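Type IV secretion system protein DotB (Yersinia pseudotuberculosis IP 31758, PDB 6GEF) probably hydrolyses ATP as a hexameric AAA+ motor ATPase of the GSP E family, serving a type IVb secretion system. Local coordinates at residues A[131-136]-A[146-151]; A[173-178]-A[319-324]; A[375-380]-A[396-401]. All blocks are in the same frame, centred on the assembly; numbering follows the deposited sequence.

Interaction 1. Residues A[131-136]-A[146-151]; sequences YRVNIS and AEIVMR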
loop_
_atom_site.group_PDB
_atom_site.type_symbol
_atom_site.label_atom_id
_atom_site.label_comp_id
_atom_site.label_asym_id
_atom_site.label_seq_id
_atom_site.Cartn_x
_atom_site.Cartn_y
_atom_site.Cartn_z
ATOM N N TYR A 131 13.293 -33.344 23.666
ATOM C CA TYR A 131 13.106 -32.006 24.242
ATOM C C TYR A 131 13.073 -30.988 23.127
ATOM O O TYR A 131 13.812 -31.093 22.162
ATOM C CB TYR A 131 14.224 -31.676 25.236
ATOM C CG TYR A 131 14.154 -32.474 26.523
ATOM C CD1 TYR A 131 14.638 -33.793 26.578
ATOM C CD2 TYR A 131 13.583 -31.934 27.676
ATOM C CE1 TYR A 131 14.564 -34.507 27.745
ATOM C CE2 TYR A 131 13.534 -32.674 28.836
ATOM C CZ TYR A 131 14.023 -33.974 28.854
ATOM O OH TYR A 131 13.968 -34.680 30.045
ATOM N N ARG A 132 12.222 -29.985 23.280
ATOM C CA ARG A 132 12.230 -28.795 22.427
ATOM C C ARG A 132 13.167 -27.768 23.049
ATOM O O ARG A 132 12.936 -27.306 24.169
ATOM C CB ARG A 132 10.822 -28.218 22.309
ATOM C CG ARG A 132 9.753 -29.271 22.001
ATOM C CD ARG A 132 8.394 -28.632 21.916
ATOM N NE ARG A 132 7.364 -29.616 21.581
ATOM C CZ ARG A 132 7.021 -29.980 20.346
ATOM N NH1 ARG A 132 6.043 -30.843 20.146
ATOM N NH2 ARG A 132 7.640 -29.436 19.307
ATOM N N VAL A 133 14.220 -27.399 22.334
ATOM C CA VAL A 133 15.262 -26.530 22.829
ATOM C C VAL A 133 15.110 -25.174 22.158
ATOM O O VAL A 133 15.322 -25.026 20.951
ATOM C CB VAL A 133 16.668 -27.121 22.531
ATOM C CG1 VAL A 133 17.768 -26.202 23.050
ATOM C CG2 VAL A 133 16.778 -28.511 23.141
ATOM N N ASN A 134 14.739 -24.175 22.951
ATOM C CA ASN A 134 14.850 -22.781 22.568
ATOM C C ASN A 134 16.071 -22.164 23.220
ATOM O O ASN A 134 16.246 -22.283 24.422
ATOM C CB ASN A 134 13.589 -22.016 22.996
ATOM C CG ASN A 134 13.763 -20.523 22.895
ATOM O OD1 ASN A 134 14.020 -19.855 23.897
ATOM N ND2 ASN A 134 13.572 -19.995 21.713
ATOM N N ILE A 135 16.897 -21.503 22.421
ATOM C CA ILE A 135 18.048 -20.750 22.897
ATOM C C ILE A 135 17.842 -19.278 22.559
ATOM O O ILE A 135 17.790 -18.925 21.399
ATOM C CB ILE A 135 19.364 -21.285 22.281
ATOM C CG1 ILE A 135 19.549 -22.754 22.637
ATOM C CG2 ILE A 135 20.556 -20.482 22.771
ATOM C CD1 ILE A 135 20.865 -23.345 22.253
ATOM N N SER A 136 17.759 -18.447 23.577
ATOM C CA SER A 136 17.307 -17.061 23.433
ATOM C C SER A 136 18.310 -16.120 24.065
ATOM O O SER A 136 18.809 -16.399 25.163
ATOM C CB SER A 136 15.930 -16.836 24.085
ATOM O OG SER A 136 14.885 -17.379 23.288
ATOM N N ALA A 146 23.385 -16.677 26.510
ATOM C CA ALA A 146 22.229 -17.474 26.127
ATOM C C ALA A 146 21.425 -17.882 27.360
ATOM O O ALA A 146 21.957 -18.032 28.447
ATOM C CB ALA A 146 22.707 -18.715 25.373
ATOM N N GLU A 147 20.143 -18.044 27.142
ATOM C CA GLU A 147 19.288 -18.868 28.024
ATOM C C GLU A 147 18.738 -20.022 27.205
ATOM O O GLU A 147 18.251 -19.817 26.089
ATOM C CB GLU A 147 18.132 -18.035 28.604
ATOM C CG GLU A 147 17.931 -18.244 30.095
ATOM C CD GLU A 147 16.580 -18.813 30.423
ATOM O OE1 GLU A 147 15.570 -18.293 29.890
ATOM O OE2 GLU A 147 16.520 -19.757 31.236
ATOM N N ILE A 148 18.807 -21.215 27.765
ATOM C CA ILE A 148 18.301 -22.428 27.126
ATOM C C ILE A 148 17.072 -22.895 27.897
ATOM O O ILE A 148 17.092 -22.964 29.136
ATOM C CB ILE A 148 19.363 -23.542 27.091
ATOM C CG1 ILE A 148 20.611 -23.070 26.338
ATOM C CG2 ILE A 148 18.807 -24.783 26.447
ATOM C CD1 ILE A 148 21.914 -23.465 27.029
ATOM N N VAL A 149 16.006 -23.201 27.164
ATOM C CA VAL A 149 14.820 -23.831 27.712
ATOM C C VAL A 149 14.511 -25.079 26.919
ATOM O O VAL A 149 14.404 -25.034 25.702
ATOM C CB VAL A 149 13.615 -22.858 27.678
ATOM C CG1 VAL A 149 12.382 -23.513 28.276
ATOM C CG2 VAL A 149 13.929 -21.599 28.483
ATOM N N MET A 150 14.393 -26.202 27.615
ATOM C CA MET A 150 14.079 -27.494 27.010
ATOM C C MET A 150 12.746 -27.975 27.552
ATOM O O MET A 150 12.545 -28.029 28.761
ATOM C CB MET A 150 15.161 -28.536 27.326
ATOM C CG MET A 150 16.584 -28.013 27.151
ATOM S SD MET A 150 17.749 -29.390 26.822
ATOM C CE MET A 150 17.670 -30.182 28.388
ATOM N N ARG A 151 11.836 -28.332 26.635
ATOM C CA ARG A 151 10.488 -28.746 26.990
ATOM C C ARG A 151 10.321 -30.198 26.582
ATOM O O ARG A 151 10.302 -30.515 25.374
ATOM C CB ARG A 151 9.439 -27.857 26.283
ATOM C CG ARG A 151 9.390 -26.438 26.854
ATOM C CD ARG A 151 8.972 -25.395 25.833
ATOM N NE ARG A 151 9.881 -25.349 24.681
ATOM C CZ ARG A 151 9.498 -25.133 23.424
ATOM N NH1 ARG A 151 8.191 -24.959 23.113
ATOM N NH2 ARG A 151 10.439 -25.073 22.472
#
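The guanidinium of Arg151 is overlapped on one face by CB of Arg132, which stands off-centre toward the rim, with Arg132 CB to Arg151 NH2 at 3.2 Å. The bend at chi3 of Arg151 (-59°) folds its head back over the neighbouring strand, whereas Arg132 is extended from CG to NE and carries its own head away. The two guanidinium planes are 48° apart. Arg132 NE stays 5.0 Å from Arg151 NH1. On the other sheet face, Tyr131 leans obliquely against Met150, its CD2 3.8 Å from Met150 CB, and the Met150 sulfur makes an oblique Met-aromatic contact with the ring. Val133, Met150, Ile135 and Ile148 continue this face side by side; CG1 of Ile135 lies 3.9 Å from CG1 of Ile148. Between the two faces, the backbones of 131-136 and 146-151 run antiparallel at 161°. Six backbone bonds, each 2.9 Å from N to O, link the hydrogen-bonded pairs Arg132-Arg151, Asn134-Val149 and Ser136-Glu147. Within one strand, the Ser136 hydroxyl donates to Asn134 OD1 in the carbonyl plane, at 2.7 Å. Arg132 NH1 has its polar partners in Ile219 O and Glu220, and Glu147 forms a salt bridge with Arg255 of the second subunit, so the face of Asn134 and Glu147 meets a neighbouring subunit. The hairpin lies toward one side of the antiparallel sheet, with 53-59 next to 143-153 and 108-115, an outer strand within the chain, next to 128-140; helices 38-50 and 82-93 pack on the apolar face of Val133, Ile135, Ile148 and Met150.

Interaction 2. Residues A[173-178]-A[319-324]; sequences MCPDNG and TTRFIM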
loop_
_atom_site.group_PDB
_atom_site.type_symbol
_atom_site.label_atom_id
_atom_site.label_comp_id
_atom_site.label_asym_id
_atom_site.label_seq_id
_atom_site.Cartn_x
_atom_site.Cartn_y
_atom_site.Cartn_z
ATOM N N MET A 173 -17.808 -37.422 24.560
ATOM C CA MET A 173 -16.943 -36.505 23.813
ATOM C C MET A 173 -16.587 -37.014 22.402
ATOM O O MET A 173 -15.807 -36.400 21.723
ATOM C CB MET A 173 -15.668 -36.238 24.607
ATOM C CG MET A 173 -15.896 -35.478 25.896
ATOM S SD MET A 173 -14.375 -35.073 26.767
ATOM C CE MET A 173 -13.705 -33.810 25.666
ATOM N N CYS A 174 -17.205 -38.129 21.986
ATOM C CA CYS A 174 -17.002 -38.681 20.663
ATOM C C CYS A 174 -18.310 -38.743 19.883
ATOM O O CYS A 174 -18.781 -39.824 19.531
ATOM C CB CYS A 174 -16.376 -40.088 20.759
ATOM S SG CYS A 174 -14.772 -40.124 21.568
ATOM N N PRO A 175 -18.902 -37.586 19.599
ATOM C CA PRO A 175 -19.989 -37.557 18.608
ATOM C C PRO A 175 -19.431 -37.783 17.212
ATOM O O PRO A 175 -18.328 -37.362 16.881
ATOM C CB PRO A 175 -20.569 -36.139 18.753
ATOM C CG PRO A 175 -19.427 -35.334 19.320
ATOM C CD PRO A 175 -18.657 -36.263 20.209
ATOM N N ASP A 176 -20.215 -38.426 16.359
ATOM C CA ASP A 176 -19.932 -38.486 14.936
ATOM C C ASP A 176 -20.215 -37.167 14.241
ATOM O O ASP A 176 -20.159 -37.129 12.994
ATOM C CB ASP A 176 -20.727 -39.636 14.294
ATOM C CG ASP A 176 -22.214 -39.402 14.374
ATOM O OD1 ASP A 176 -22.672 -38.318 14.869
ATOM O OD2 ASP A 176 -22.950 -40.301 13.868
ATOM N N ASN A 177 -20.529 -36.099 14.934
ATOM C CA ASN A 177 -20.921 -34.838 14.324
ATOM C C ASN A 177 -20.652 -33.703 15.289
ATOM O O ASN A 177 -20.560 -33.909 16.509
ATOM C CB ASN A 177 -22.409 -34.837 13.908
ATOM C CG ASN A 177 -23.332 -35.072 15.091
ATOM O OD1 ASN A 177 -23.414 -34.263 16.010
ATOM N ND2 ASN A 177 -24.013 -36.239 15.099
ATOM N N GLY A 178 -20.481 -32.512 14.744
ATOM C CA GLY A 178 -20.373 -31.317 15.547
ATOM C C GLY A 178 -18.990 -31.096 16.125
ATOM O O GLY A 178 -18.016 -31.744 15.756
ATOM N N THR A 319 -23.966 -26.566 16.387
ATOM C CA THR A 319 -22.785 -27.321 16.006
ATOM C C THR A 319 -21.975 -27.805 17.206
ATOM O O THR A 319 -21.276 -28.821 17.109
ATOM C CB THR A 319 -21.854 -26.482 15.109
ATOM O OG1 THR A 319 -22.643 -25.803 14.135
ATOM C CG2 THR A 319 -20.864 -27.349 14.411
ATOM N N THR A 320 -22.065 -27.111 18.346
ATOM C CA THR A 320 -21.390 -27.567 19.547
ATOM C C THR A 320 -22.049 -28.838 20.074
ATOM O O THR A 320 -23.275 -28.926 20.154
ATOM C CB THR A 320 -21.449 -26.479 20.615
ATOM O OG1 THR A 320 -20.946 -25.239 20.067
ATOM C CG2 THR A 320 -20.599 -26.879 21.819
ATOM N N ARG A 321 -21.235 -29.843 20.400
ATOM C CA ARG A 321 -21.719 -31.079 20.985
ATOM C C ARG A 321 -21.311 -31.284 22.437
ATOM O O ARG A 321 -21.908 -32.119 23.127
ATOM C CB ARG A 321 -21.261 -32.282 20.138
ATOM C CG ARG A 321 -22.287 -32.739 19.111
ATOM C CD ARG A 321 -23.717 -32.556 19.617
ATOM N NE ARG A 321 -24.549 -33.729 19.383
ATOM C CZ ARG A 321 -24.744 -34.684 20.291
ATOM N NH1 ARG A 321 -24.165 -34.612 21.502
ATOM N NH2 ARG A 321 -25.532 -35.725 20.002
ATOM N N PHE A 322 -20.321 -30.537 22.917
ATOM C CA PHE A 322 -19.691 -30.841 24.194
ATOM C C PHE A 322 -18.567 -29.840 24.479
ATOM O O PHE A 322 -17.730 -29.573 23.609
ATOM C CB PHE A 322 -19.093 -32.271 24.191
ATOM C CG PHE A 322 -18.733 -32.764 25.546
ATOM C CD1 PHE A 322 -17.579 -32.327 26.140
ATOM C CD2 PHE A 322 -19.528 -33.689 26.229
ATOM C CE1 PHE A 322 -17.204 -32.782 27.398
ATOM C CE2 PHE A 322 -19.149 -34.141 27.473
ATOM C CZ PHE A 322 -17.992 -33.681 28.050
ATOM N N ILE A 323 -18.537 -29.319 25.709
ATOM C CA ILE A 323 -17.598 -28.280 26.087
ATOM C C ILE A 323 -16.935 -28.710 27.388
ATOM O O ILE A 323 -17.604 -28.849 28.418
ATOM C CB ILE A 323 -18.272 -26.897 26.247
ATOM C CG1 ILE A 323 -18.886 -26.443 24.927
ATOM C CG2 ILE A 323 -17.296 -25.892 26.836
ATOM C CD1 ILE A 323 -18.866 -24.945 24.686
ATOM N N MET A 324 -15.611 -28.895 27.346
ATOM C CA MET A 324 -14.803 -29.124 28.536
ATOM C C MET A 324 -13.858 -27.949 28.726
ATOM O O MET A 324 -13.060 -27.634 27.867
ATOM C CB MET A 324 -14.001 -30.410 28.376
ATOM C CG MET A 324 -13.360 -30.904 29.671
ATOM S SD MET A 324 -12.571 -32.501 29.496
ATOM C CE MET A 324 -13.907 -33.587 29.963
#
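Apolar contacts lead this junction, with Met173 laid across the Phe322 ring. Its CG stands over one face as a CH-pi contact, 3.5 Å from the Phe322 ring centroid and only 16° off the normal, although displaced toward the rim. The sulfur is farther out and oblique, a Met-aromatic contact with Met173 SD 4.4 Å from the Phe322 centroid. Phe322 has CG anti to its backbone N (chi1 -166°), which directs the ring to the 173-178 side, while the bend at chi3 of Met173 (71°) brings its methyl back near the ring. Met173 SD also touches the methyl of Met324, 3.6 Å from Met324 CE, the two side chains nearly perpendicular. Pro175 and Arg321 lie alongside with their ends running opposite ways, Pro175 CG 3.7 Å from Arg321 CB.

The polar approaches include no hydrogen bond across the segments. The aliphatic start of Arg321 passes the Asn177 carbonyl, its CG 3.3 Å from Asn177 O, and Asn177 OD1 lies oblique to the guanidinium at 3.6 Å from Arg321 NE, which also has Arg350 of the same chain nearby. Gly178 CA lies 3.1 Å from Thr319 O. The chain continues into strand 179-183, whose Ile179 bonds through the backbone to Thr319 and Arg321 and whose Met181 bonds to Phe322. The direct contact is thus largely apolar, made by sulfur, ring and methylene groups, while the hydrogen bonds that tie this part of the P-loop NTPase core to strand 320-330 are made by the adjoining strand 179-183.

Interaction 3. Residues A[375-380]-A[396-401]; sequences HPFSLE and KRLSMM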
loop_
_atom_site.group_PDB
_atom_site.type_symbol
_atom_site.label_atom_id
_atom_site.label_comp_id
_atom_site.label_asym_id
_atom_site.label_seq_id
_atom_site.Cartn_x
_atom_site.Cartn_y
_atom_site.Cartn_z
ATOM N N HIS A 375 -21.051 -30.860 34.563
ATOM C CA HIS A 375 -20.168 -31.020 35.707
ATOM C C HIS A 375 -19.531 -29.658 36.039
ATOM O O HIS A 375 -18.477 -29.337 35.524
ATOM C CB HIS A 375 -19.098 -32.081 35.391
ATOM C CG HIS A 375 -18.276 -32.475 36.597
ATOM N ND1 HIS A 375 -18.464 -33.662 37.258
ATOM C CD2 HIS A 375 -17.299 -31.823 37.266
ATOM C CE1 HIS A 375 -17.626 -33.736 38.270
ATOM N NE2 HIS A 375 -16.909 -32.633 38.290
ATOM N N PRO A 376 -20.150 -28.893 36.925
ATOM C CA PRO A 376 -19.606 -27.569 37.238
ATOM C C PRO A 376 -18.300 -27.652 38.011
ATOM O O PRO A 376 -17.934 -28.696 38.555
ATOM C CB PRO A 376 -20.697 -26.917 38.090
ATOM C CG PRO A 376 -21.415 -28.067 38.702
ATOM C CD PRO A 376 -21.370 -29.187 37.690
ATOM N N PHE A 377 -17.582 -26.536 38.043
ATOM C CA PHE A 377 -16.326 -26.475 38.772
ATOM C C PHE A 377 -16.535 -26.609 40.268
ATOM O O PHE A 377 -15.679 -27.185 40.959
ATOM C CB PHE A 377 -15.566 -25.194 38.440
ATOM C CG PHE A 377 -14.592 -25.352 37.307
ATOM C CD1 PHE A 377 -13.838 -26.534 37.154
ATOM C CD2 PHE A 377 -14.409 -24.321 36.398
ATOM C CE1 PHE A 377 -12.968 -26.662 36.117
ATOM C CE2 PHE A 377 -13.521 -24.460 35.353
ATOM C CZ PHE A 377 -12.780 -25.629 35.218
ATOM N N SER A 378 -17.644 -26.092 40.794
ATOM C CA SER A 378 -17.974 -26.305 42.199
ATOM C C SER A 378 -18.120 -27.813 42.518
ATOM O O SER A 378 -17.598 -28.284 43.512
ATOM C CB SER A 378 -19.272 -25.567 42.550
ATOM O OG SER A 378 -20.326 -25.926 41.690
ATOM N N LEU A 379 -18.783 -28.541 41.644
ATOM C CA LEU A 379 -18.960 -29.960 41.865
ATOM C C LEU A 379 -17.647 -30.706 41.746
ATOM O O LEU A 379 -17.416 -31.690 42.460
ATOM C CB LEU A 379 -20.004 -30.542 40.883
ATOM C CG LEU A 379 -20.409 -31.993 41.129
ATOM C CD1 LEU A 379 -21.598 -32.064 42.064
ATOM C CD2 LEU A 379 -20.727 -32.665 39.802
ATOM N N GLU A 380 -16.774 -30.309 40.834
ATOM C CA GLU A 380 -15.475 -30.952 40.712
ATOM C C GLU A 380 -14.617 -30.690 41.927
ATOM O O GLU A 380 -13.922 -31.603 42.429
ATOM C CB GLU A 380 -14.765 -30.494 39.434
ATOM C CG GLU A 380 -13.451 -31.199 39.178
ATOM C CD GLU A 380 -13.643 -32.592 38.576
ATOM O OE1 GLU A 380 -14.597 -33.291 38.969
ATOM O OE2 GLU A 380 -12.846 -32.987 37.703
ATOM N N LYS A 396 -11.953 -24.313 47.222
ATOM C CA LYS A 396 -12.680 -23.058 47.109
ATOM C C LYS A 396 -12.300 -22.296 45.827
ATOM O O LYS A 396 -13.172 -21.921 45.053
ATOM C CB LYS A 396 -12.436 -22.196 48.347
ATOM C CG LYS A 396 -12.808 -20.721 48.190
ATOM C CD LYS A 396 -12.285 -19.902 49.351
ATOM C CE LYS A 396 -13.065 -18.601 49.469
ATOM N NZ LYS A 396 -14.421 -18.815 50.057
ATOM N N ARG A 397 -11.009 -22.118 45.617
ATOM C CA ARG A 397 -10.554 -21.427 44.413
ATOM C C ARG A 397 -11.035 -22.134 43.170
ATOM O O ARG A 397 -11.336 -21.484 42.154
ATOM C CB ARG A 397 -9.033 -21.283 44.417
ATOM C CG ARG A 397 -8.538 -20.346 45.532
ATOM C CD ARG A 397 -7.120 -19.858 45.202
ATOM N NE ARG A 397 -6.118 -20.945 45.175
ATOM C CZ ARG A 397 -5.661 -21.583 46.261
ATOM N NH1 ARG A 397 -6.096 -21.212 47.479
ATOM N NH2 ARG A 397 -4.792 -22.558 46.119
ATOM N N LEU A 398 -11.079 -23.460 43.167
ATOM C CA LEU A 398 -11.574 -24.208 42.011
ATOM C C LEU A 398 -13.070 -23.953 41.774
ATOM O O LEU A 398 -13.501 -23.787 40.649
ATOM C CB LEU A 398 -11.285 -25.690 42.180
ATOM C CG LEU A 398 -11.813 -26.614 41.082
ATOM C CD1 LEU A 398 -11.372 -26.143 39.718
ATOM C CD2 LEU A 398 -11.441 -28.052 41.295
ATOM N N SER A 399 -13.849 -23.923 42.852
ATOM C CA SER A 399 -15.251 -23.549 42.727
ATOM C C SER A 399 -15.420 -22.117 42.197
ATOM O O SER A 399 -16.365 -21.844 41.457
ATOM C CB SER A 399 -15.965 -23.705 44.069
ATOM O OG SER A 399 -15.548 -22.702 44.986
ATOM N N MET A 400 -14.491 -21.232 42.555
ATOM C CA MET A 400 -14.524 -19.875 42.006
ATOM C C MET A 400 -14.324 -19.837 40.499
ATOM O O MET A 400 -14.783 -18.948 39.834
ATOM C CB MET A 400 -13.475 -19.001 42.709
ATOM C CG MET A 400 -13.708 -18.740 44.171
ATOM S SD MET A 400 -15.478 -18.609 44.571
ATOM C CE MET A 400 -15.801 -16.924 44.013
ATOM N N MET A 401 -13.642 -20.839 39.956
ATOM C CA MET A 401 -13.194 -20.782 38.558
ATOM C C MET A 401 -14.375 -20.529 37.620
ATOM O O MET A 401 -14.199 -19.893 36.588
ATOM C CB MET A 401 -12.449 -22.053 38.179
ATOM C CG MET A 401 -11.093 -22.179 38.825
ATOM S SD MET A 401 -9.796 -21.315 37.877
ATOM C CE MET A 401 -9.902 -19.705 38.695
#
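With chi1 at 177°, Leu398 sets its CG anti to the backbone N, sending its branched end toward helix 377-386, where Phe377, with chi1 of -92°, holds its ring in reach. Leu398 comes in roughly square to the Phe377 side chain, and its CD1 meets the ring at Phe377 CD1, 3.6 Å away, from an oblique direction. On the other ortho carbon, Met401 CB comes within 3.5 Å of Phe377 CD2, again obliquely, while the rest of the Met401 chain turns off. The ring is thus touched at both ortho positions, and Phe377 CB rests 3.3 Å from the carbonyl oxygen of Leu398. The nearest CA atoms of the two segments, those of Ser378 and Ser399, are 3.9 Å apart. Ser399 CB lies 3.8 Å from Ser378 CA, yet the hydroxyl turns back to its own helix: Ser399 OG donates to Lys396 O in the carbonyl plane, an oxygen that also accepts from Met400 N. Beneath the pair, Leu398 packs on Ala339 and Thr327, and Phe377 on Ala325, so both helices sit on strands 320-330 and 336-344. Glu380 has its polar partner in Arg340 N of the latter strand. Because no hydrogen bond crosses between 375-380 and 396-401, the C-terminal helix is joined to its neighbour here by van der Waals packing about one phenylalanine, which the serine CB and CA atoms complete.

In the fold
The three contacts follow one another along the chain. Interaction 1 belongs to the antiparallel six-stranded sheet; the other two belong to the P-loop NTPase part. The centre of interaction 1 is 37 Å from that of interaction 2 and 35 Å from that of interaction 3, on the opposite side of the chain's centre from both. Interactions 2 and 3 are closer, with nearest atoms about 7 Å apart, and both involve strand 320-330: residues 320-324 belong to interaction 2, while Ala325 and Thr327 pack against interaction 3. The Phe377 side chain comes close to a probable Walker A P-loop (Gly184, Gly189, Lys190, Ser191) but makes no contact with it; this loop follows strand 179-183, the neighbour of interaction 2.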